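Peptidase, C14 family (Geobacter sulfurreducens PCA, PDB 3BIJ) is of unknown function but belongs to the caspase-like C14 peptidase family and may therefore be a cysteine endopeptidase. Local coordinates at residues 62-67 against 120-125; 86-91 against 174-179; 246-249 against 255-258. All coordinates share one frame; numbering follows the deposited sequence.

How the interactions relate
All three contacts are mainly apolar and none has a hydrogen bond across its two segments. Interactions 1 and 3 lie on opposite sides of the chain's centre, and their touching residues are buried; interaction 2 is buried too, except at T91. Interactions 1 and 2 share strand 76-89: I64 and A67 of the first lie against it, and V88 and P89 of the second are its last residues. Interaction 3 instead joins helix 240-250 to the approach to strand 258-263. A phenyl ring carries interaction 1, a tyrosine interaction 2 and a proline interaction 3. No other chain touches interaction 1, whereas neighbouring subunits reach the polar groups beside the other two.

Interaction 1. Residues 62-67 against 120-125; sequences DAIGKA and GKFAAG
The phenyl ring of F122 reaches from the loop to helix 57-70 with its outer end first, and I64 and A67 receive it. I64 comes from the edge, near the ring plane: its CG2 lies 3.8 Å from F122 CE1, and the two side chains cross at about a right angle. That methyl is turned to the ring because CG2 is anti to the backbone N, while CG1 takes the place beside it (chi1 -61°). At the other meta carbon of the ring, A67 CB sits 3.9 Å from F122 CE2, and the backbone carbon of A67 is just as near. F122 CZ lies 4.0 Å from both I64 CG2 and A67 CB. With CG of F122 anti to its own carbonyl carbon (chi1 -75°), the outer end of the ring points at the helix; the ring also stacks with F77. I64 further packs on L7, L79, L115 and L118. This is the helix-on-sheet layer of the caspase-like alpha/beta fold, with the loop into strand 127-133 wedging F122 between helix 57-70 and F77 of strand 76-89.

Interaction 2. Residues 86-91 against 174-179; sequences GQVPDT and RTYRAN
Y176 lays its ring against the end of strand 76-89, with P89 over one face and V88 meeting it obliquely. Its CB starts the contact, 3.7 Å from P89 CD. CG stands anti to the backbone N (chi1 171°), which carries the ring to P89. From there P89 CG lies over the centre of the ring, a CH-pi contact only 9° off the ring normal, although modelled too tightly for its exact spacing to mean much. P89 CD leans over the CG and CD1 side of the same face. V88 CG2 makes its oblique approach 3.6 Å from Y176 CD1 and 4.1 Å from Y176 CE1. At the tip, the OH of Y176 has the methyl CG2 of T91 at 3.8 Å, but its polar partner is D184 OD1, with which it is hydrogen-bonded. With alanine at Y176, D184 would probably lose its hydroxyl mate and a gap would open against the proline ring. Behind the tyrosine the helix end is tied by N179 ND2, which donates to T175 O at 3.2 Å with a bent N-H...O angle of 136°, and is also hydrogen-bonded to H18 O. Y176 also packs on Y183 of helix 180-189 and on N233 of the second subunit. Helix 169-178 thus packs against the end of strand 76-89, whose V88 pairs by backbone bonds with D100 of strand 99-104 and also touches helix 180-189; since D184 belongs to that helix too, the tyrosine links the strand to both helices.

Interaction 3. Residues 246-249 against 255-258; sequences AIVR and QTPN
T256 has two polar bonds while its methyl turns to V248: OG1 is hydrogen-bonded to N211 OD1 of the third subunit, and the backbone N of T256 to Q212 OE1 of the same chain. The torsion divides these duties. OG1 stands anti to the carbonyl carbon (chi1 -51°) and CG2 anti to the backbone N, which brings the methyl CG2 of T256 to 4.0 Å from V248 CG1 and 4.1 Å from V248 CB. V248 CG1 is the busiest atom of the contact. Placed anti to its carbonyl carbon, it comes alongside the pyrrolidine ring, 3.6 Å from P257 CG and 4.0 Å from P257 CD, and has the carbonyl P257 O close by at 3.7 Å. I247, one residue earlier on helix 240-250, adds its CG2 at 4.1 Å from P257 CG, so the proline's outer carbon meets a methyl from each of two successive helix residues. The two segments are close in sequence, the chain turning back from the helix to enter strand 258-263, where N258 pairs with S206. Helix 222-231 lines the same core: I247 packs on L227 and V230, P257 on F223. Apolar packing dominates, with no hydrogen bond between the segments, which suggests that shape fit and the exclusion of water hold the helix to the loop, while T256 is tied separately to Q212 and to N211 of the third subunit.

Interaction 1. Residues 62-67 against 120-125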
loop_
_atom_site.group_PDB
_atom_site.type_symbol
_atom_site.label_atom_id
_atom_site.label_comp_id
_atom_site.label_asym_id
_atom_site.label_seq_id
_atom_site.Cartn_x
_atom_site.Cartn_y
_atom_site.Cartn_z
ATOM N N ASP A 62 -32.024 -26.990 22.083
ATOM C CA ASP A 62 -33.069 -27.096 23.086
ATOM C C ASP A 62 -33.730 -25.762 23.404
ATOM O O ASP A 62 -34.945 -25.695 23.542
ATOM C CB ASP A 62 -32.494 -27.700 24.365
ATOM C CG ASP A 62 -33.528 -27.835 25.457
ATOM O OD1 ASP A 62 -33.737 -26.842 26.192
ATOM O OD2 ASP A 62 -34.136 -28.932 25.572
ATOM N N ALA A 63 -32.933 -24.703 23.535
ATOM C CA ALA A 63 -33.478 -23.382 23.834
ATOM C C ALA A 63 -34.407 -22.922 22.716
ATOM O O ALA A 63 -35.533 -22.486 22.976
ATOM C CB ALA A 63 -32.353 -22.375 24.021
ATOM N N ILE A 64 -33.940 -23.010 21.473
ATOM C CA ILE A 64 -34.761 -22.595 20.347
ATOM C C ILE A 64 -36.012 -23.463 20.321
ATOM O O ILE A 64 -37.109 -22.975 20.043
ATOM C CB ILE A 64 -34.014 -22.735 18.996
ATOM C CG1 ILE A 64 -32.773 -21.844 18.987
ATOM C CG2 ILE A 64 -34.930 -22.304 17.847
ATOM C CD1 ILE A 64 -31.886 -22.029 17.769
ATOM N N GLY A 65 -35.843 -24.746 20.629
ATOM C CA GLY A 65 -36.975 -25.659 20.634
ATOM C C GLY A 65 -38.027 -25.226 21.634
ATOM O O GLY A 65 -39.226 -25.202 21.339
ATOM N N LYS A 66 -37.572 -24.881 22.830
ATOM C CA LYS A 66 -38.474 -24.436 23.875
ATOM C C LYS A 66 -39.289 -23.267 23.334
ATOM O O LYS A 66 -40.525 -23.312 23.310
ATOM C CB LYS A 66 -37.680 -24.006 25.111
ATOM C CG LYS A 66 -36.888 -25.139 25.761
ATOM C CD LYS A 66 -37.818 -26.266 26.214
ATOM C CE LYS A 66 -37.078 -27.458 26.850
ATOM N NZ LYS A 66 -36.319 -27.117 28.097
ATOM N N ALA A 67 -38.587 -22.234 22.875
ATOM C CA ALA A 67 -39.234 -21.047 22.322
ATOM C C ALA A 67 -40.300 -21.384 21.286
ATOM O O ALA A 67 -41.433 -20.916 21.385
ATOM C CB ALA A 67 -38.197 -20.126 21.707
ATOM N N GLY A 120 -38.298 -23.232 11.522
ATOM C CA GLY A 120 -39.532 -23.645 10.879
ATOM C C GLY A 120 -40.523 -24.257 11.846
ATOM O O GLY A 120 -41.659 -24.557 11.476
ATOM N N LYS A 121 -40.099 -24.445 13.090
ATOM C CA LYS A 121 -40.971 -25.031 14.105
ATOM C C LYS A 121 -41.799 -23.992 14.858
ATOM O O LYS A 121 -42.570 -24.337 15.756
ATOM C CB LYS A 121 -40.154 -25.845 15.111
ATOM C CG LYS A 121 -39.600 -27.139 14.559
ATOM C CD LYS A 121 -38.777 -27.860 15.597
ATOM C CE LYS A 121 -38.154 -29.112 15.005
ATOM N NZ LYS A 121 -37.242 -29.813 15.970
ATOM N N PHE A 122 -41.639 -22.723 14.496
ATOM C CA PHE A 122 -42.381 -21.650 15.148
ATOM C C PHE A 122 -43.784 -21.495 14.577
ATOM O O PHE A 122 -44.040 -21.860 13.431
ATOM C CB PHE A 122 -41.630 -20.313 15.030
ATOM C CG PHE A 122 -40.435 -20.195 15.943
ATOM C CD1 PHE A 122 -39.220 -20.775 15.603
ATOM C CD2 PHE A 122 -40.539 -19.534 17.165
ATOM C CE1 PHE A 122 -38.128 -20.697 16.466
ATOM C CE2 PHE A 122 -39.451 -19.454 18.032
ATOM C CZ PHE A 122 -38.249 -20.037 17.682
ATOM N N ALA A 123 -44.677 -20.939 15.391
ATOM C CA ALA A 123 -46.076 -20.714 15.023
ATOM C C ALA A 123 -46.213 -19.925 13.729
ATOM O O ALA A 123 -45.217 -19.527 13.127
ATOM C CB ALA A 123 -46.794 -19.982 16.148
ATOM N N ALA A 124 -47.452 -19.686 13.311
ATOM C CA ALA A 124 -47.700 -18.960 12.075
ATOM C C ALA A 124 -47.608 -17.440 12.204
ATOM O O ALA A 124 -46.938 -16.780 11.403
ATOM C CB ALA A 124 -49.046 -19.357 11.504
ATOM N N GLY A 125 -48.264 -16.877 13.205
ATOM C CA GLY A 125 -48.212 -15.434 13.355
ATOM C C GLY A 125 -47.106 -14.957 14.274
ATOM O O GLY A 125 -47.209 -13.883 14.865
#

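Interaction 2. Residues 86-91 against 174-179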
loop_
_atom_site.group_PDB
_atom_site.type_symbol
_atom_site.label_atom_id
_atom_site.label_comp_id
_atom_site.label_asym_id
_atom_site.label_seq_id
_atom_site.Cartn_x
_atom_site.Cartn_y
_atom_site.Cartn_z
ATOM N N GLY A 86 -18.947 -21.648 10.180
ATOM C CA GLY A 86 -18.200 -22.785 9.675
ATOM C C GLY A 86 -18.691 -23.342 8.357
ATOM O O GLY A 86 -19.668 -22.873 7.785
ATOM N N GLN A 87 -17.983 -24.347 7.865
ATOM C CA GLN A 87 -18.350 -25.001 6.625
ATOM C C GLN A 87 -17.967 -26.463 6.767
ATOM O O GLN A 87 -16.886 -26.791 7.262
ATOM C CB GLN A 87 -17.614 -24.375 5.436
ATOM C CG GLN A 87 -17.925 -22.909 5.244
ATOM C CD GLN A 87 -17.401 -22.340 3.930
ATOM O OE1 GLN A 87 -16.281 -22.646 3.497
ATOM N NE2 GLN A 87 -18.209 -21.487 3.300
ATOM N N VAL A 88 -18.876 -27.338 6.366
ATOM C CA VAL A 88 -18.624 -28.763 6.419
ATOM C C VAL A 88 -18.790 -29.248 4.981
ATOM O O VAL A 88 -19.703 -28.836 4.283
ATOM C CB VAL A 88 -19.607 -29.471 7.391
ATOM C CG1 VAL A 88 -21.046 -29.193 6.983
ATOM C CG2 VAL A 88 -19.330 -30.947 7.410
ATOM N N PRO A 89 -17.872 -30.094 4.504
ATOM C CA PRO A 89 -17.949 -30.605 3.133
ATOM C C PRO A 89 -19.273 -31.229 2.744
ATOM O O PRO A 89 -19.877 -31.996 3.509
ATOM C CB PRO A 89 -16.803 -31.608 3.070
ATOM C CG PRO A 89 -16.710 -32.091 4.494
ATOM C CD PRO A 89 -16.807 -30.784 5.250
ATOM N N ASP A 90 -19.698 -30.860 1.535
ATOM C CA ASP A 90 -20.926 -31.334 0.909
ATOM C C ASP A 90 -20.560 -32.563 0.078
ATOM O O ASP A 90 -20.292 -32.471 -1.121
ATOM C CB ASP A 90 -21.521 -30.243 0.001
ATOM C CG ASP A 90 -22.755 -30.721 -0.780
ATOM O OD1 ASP A 90 -23.269 -29.950 -1.617
ATOM O OD2 ASP A 90 -23.213 -31.859 -0.562
ATOM N N THR A 91 -20.548 -33.710 0.742
ATOM C CA THR A 91 -20.203 -34.977 0.127
ATOM C C THR A 91 -21.167 -35.419 -0.978
ATOM O O THR A 91 -21.165 -36.579 -1.377
ATOM C CB THR A 91 -20.089 -36.061 1.225
ATOM O OG1 THR A 91 -20.908 -35.693 2.345
ATOM C CG2 THR A 91 -18.656 -36.185 1.691
ATOM N N ARG A 174 -10.106 -30.074 8.477
ATOM C CA ARG A 174 -9.467 -30.861 9.515
ATOM C C ARG A 174 -10.523 -31.291 10.547
ATOM O O ARG A 174 -10.549 -32.448 10.973
ATOM C CB ARG A 174 -8.357 -30.043 10.188
ATOM C CG ARG A 174 -7.470 -30.872 11.122
ATOM C CD ARG A 174 -6.705 -30.003 12.092
ATOM N NE ARG A 174 -5.437 -29.518 11.576
ATOM C CZ ARG A 174 -4.699 -28.593 12.191
ATOM N NH1 ARG A 174 -3.537 -28.198 11.675
ATOM N NH2 ARG A 174 -5.129 -28.040 13.320
ATOM N N THR A 175 -11.392 -30.356 10.939
ATOM C CA THR A 175 -12.446 -30.646 11.906
ATOM C C THR A 175 -13.369 -31.716 11.341
ATOM O O THR A 175 -13.808 -32.626 12.050
ATOM C CB THR A 175 -13.281 -29.390 12.240
ATOM O OG1 THR A 175 -12.439 -28.408 12.850
ATOM C CG2 THR A 175 -14.415 -29.725 13.198
ATOM N N TYR A 176 -13.663 -31.617 10.054
ATOM C CA TYR A 176 -14.529 -32.603 9.435
ATOM C C TYR A 176 -13.887 -33.984 9.498
ATOM O O TYR A 176 -14.504 -34.937 9.965
ATOM C CB TYR A 176 -14.805 -32.234 7.979
ATOM C CG TYR A 176 -15.527 -33.323 7.225
ATOM C CD1 TYR A 176 -16.889 -33.562 7.426
ATOM C CD2 TYR A 176 -14.840 -34.141 6.344
ATOM C CE1 TYR A 176 -17.541 -34.595 6.765
ATOM C CE2 TYR A 176 -15.477 -35.170 5.681
ATOM C CZ TYR A 176 -16.826 -35.396 5.893
ATOM O OH TYR A 176 -17.450 -36.427 5.234
ATOM N N ARG A 177 -12.649 -34.091 9.018
ATOM C CA ARG A 177 -11.940 -35.369 9.025
ATOM C C ARG A 177 -11.879 -35.975 10.422
ATOM O O ARG A 177 -12.129 -37.163 10.594
ATOM C CB ARG A 177 -10.516 -35.209 8.471
ATOM C CG ARG A 177 -10.460 -34.823 6.987
ATOM C CD ARG A 177 -9.044 -34.938 6.401
ATOM N NE ARG A 177 -8.085 -34.046 7.058
ATOM C CZ ARG A 177 -7.900 -32.767 6.744
ATOM N NH1 ARG A 177 -8.604 -32.204 5.767
ATOM N NH2 ARG A 177 -7.017 -32.050 7.424
ATOM N N ALA A 178 -11.562 -35.151 11.415
ATOM C CA ALA A 178 -11.456 -35.610 12.797
ATOM C C ALA A 178 -12.784 -36.046 13.386
ATOM O O ALA A 178 -12.814 -36.645 14.458
ATOM C CB ALA A 178 -10.851 -34.519 13.657
ATOM N N ASN A 179 -13.873 -35.743 12.688
ATOM C CA ASN A 179 -15.206 -36.094 13.156
ATOM C C ASN A 179 -16.087 -36.579 12.009
ATOM O O ASN A 179 -17.265 -36.248 11.940
ATOM C CB ASN A 179 -15.848 -34.884 13.861
ATOM C CG ASN A 179 -15.069 -34.446 15.111
ATOM O OD1 ASN A 179 -14.947 -35.198 16.088
ATOM N ND2 ASN A 179 -14.533 -33.225 15.078
#

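Interaction 3. Residues 246-249 against 255-258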
loop_
_atom_site.group_PDB
_atom_site.type_symbol
_atom_site.label_atom_id
_atom_site.label_comp_id
_atom_site.label_asym_id
_atom_site.label_seq_id
_atom_site.Cartn_x
_atom_site.Cartn_y
_atom_site.Cartn_z
ATOM N N ALA A 246 -29.569 2.726 8.187
ATOM C CA ALA A 246 -28.746 3.635 8.985
ATOM C C ALA A 246 -27.437 2.962 9.415
ATOM O O ALA A 246 -26.413 3.621 9.575
ATOM C CB ALA A 246 -29.527 4.108 10.219
ATOM N N ILE A 247 -27.475 1.651 9.609
ATOM C CA ILE A 247 -26.279 0.940 10.014
ATOM C C ILE A 247 -25.341 0.792 8.828
ATOM O O ILE A 247 -24.195 1.223 8.895
ATOM C CB ILE A 247 -26.619 -0.449 10.586
ATOM C CG1 ILE A 247 -27.433 -0.277 11.865
ATOM C CG2 ILE A 247 -25.350 -1.234 10.871
ATOM C CD1 ILE A 247 -27.940 -1.551 12.441
ATOM N N VAL A 248 -25.828 0.198 7.741
ATOM C CA VAL A 248 -24.993 0.021 6.562
ATOM C C VAL A 248 -24.348 1.335 6.127
ATOM O O VAL A 248 -23.232 1.344 5.628
ATOM C CB VAL A 248 -25.781 -0.575 5.368
ATOM C CG1 VAL A 248 -26.533 -1.814 5.811
ATOM C CG2 VAL A 248 -26.711 0.453 4.786
ATOM N N ARG A 249 -25.038 2.443 6.335
ATOM C CA ARG A 249 -24.508 3.731 5.939
ATOM C C ARG A 249 -23.184 4.034 6.625
ATOM O O ARG A 249 -22.323 4.693 6.049
ATOM C CB ARG A 249 -25.517 4.830 6.268
ATOM C CG ARG A 249 -25.731 5.844 5.155
ATOM C CD ARG A 249 -26.176 5.146 3.867
ATOM N NE ARG A 249 -26.541 6.104 2.814
ATOM C CZ ARG A 249 -27.608 6.895 2.867
ATOM N NH1 ARG A 249 -28.420 6.840 3.921
ATOM N NH2 ARG A 249 -27.857 7.736 1.874
ATOM N N GLN A 255 -17.690 -4.583 4.226
ATOM C CA GLN A 255 -18.551 -5.259 5.195
ATOM C C GLN A 255 -19.921 -4.586 5.251
ATOM O O GLN A 255 -20.079 -3.528 5.860
ATOM C CB GLN A 255 -17.954 -5.263 6.610
ATOM C CG GLN A 255 -18.685 -6.287 7.476
ATOM C CD GLN A 255 -18.191 -6.397 8.908
ATOM O OE1 GLN A 255 -17.034 -6.136 9.208
ATOM N NE2 GLN A 255 -19.072 -6.821 9.791
ATOM N N THR A 256 -20.910 -5.206 4.616
ATOM C CA THR A 256 -22.258 -4.649 4.580
ATOM C C THR A 256 -23.252 -5.637 5.158
ATOM O O THR A 256 -23.436 -6.721 4.608
ATOM C CB THR A 256 -22.718 -4.332 3.130
ATOM O OG1 THR A 256 -21.719 -3.553 2.463
ATOM C CG2 THR A 256 -24.031 -3.552 3.147
ATOM N N PRO A 257 -23.891 -5.289 6.290
ATOM C CA PRO A 257 -24.863 -6.224 6.862
ATOM C C PRO A 257 -26.027 -6.389 5.896
ATOM O O PRO A 257 -26.372 -5.462 5.157
ATOM C CB PRO A 257 -25.243 -5.566 8.196
ATOM C CG PRO A 257 -24.893 -4.119 8.006
ATOM C CD PRO A 257 -23.614 -4.181 7.222
ATOM N N ASN A 258 -26.609 -7.583 5.890
ATOM C CA ASN A 258 -27.709 -7.897 4.995
ATOM C C ASN A 258 -29.078 -7.949 5.671
ATOM O O ASN A 258 -29.209 -8.312 6.844
ATOM C CB ASN A 258 -27.439 -9.235 4.324
ATOM C CG ASN A 258 -28.191 -9.395 3.032
ATOM O OD1 ASN A 258 -28.657 -10.485 2.716
ATOM N ND2 ASN A 258 -28.310 -8.310 2.267
#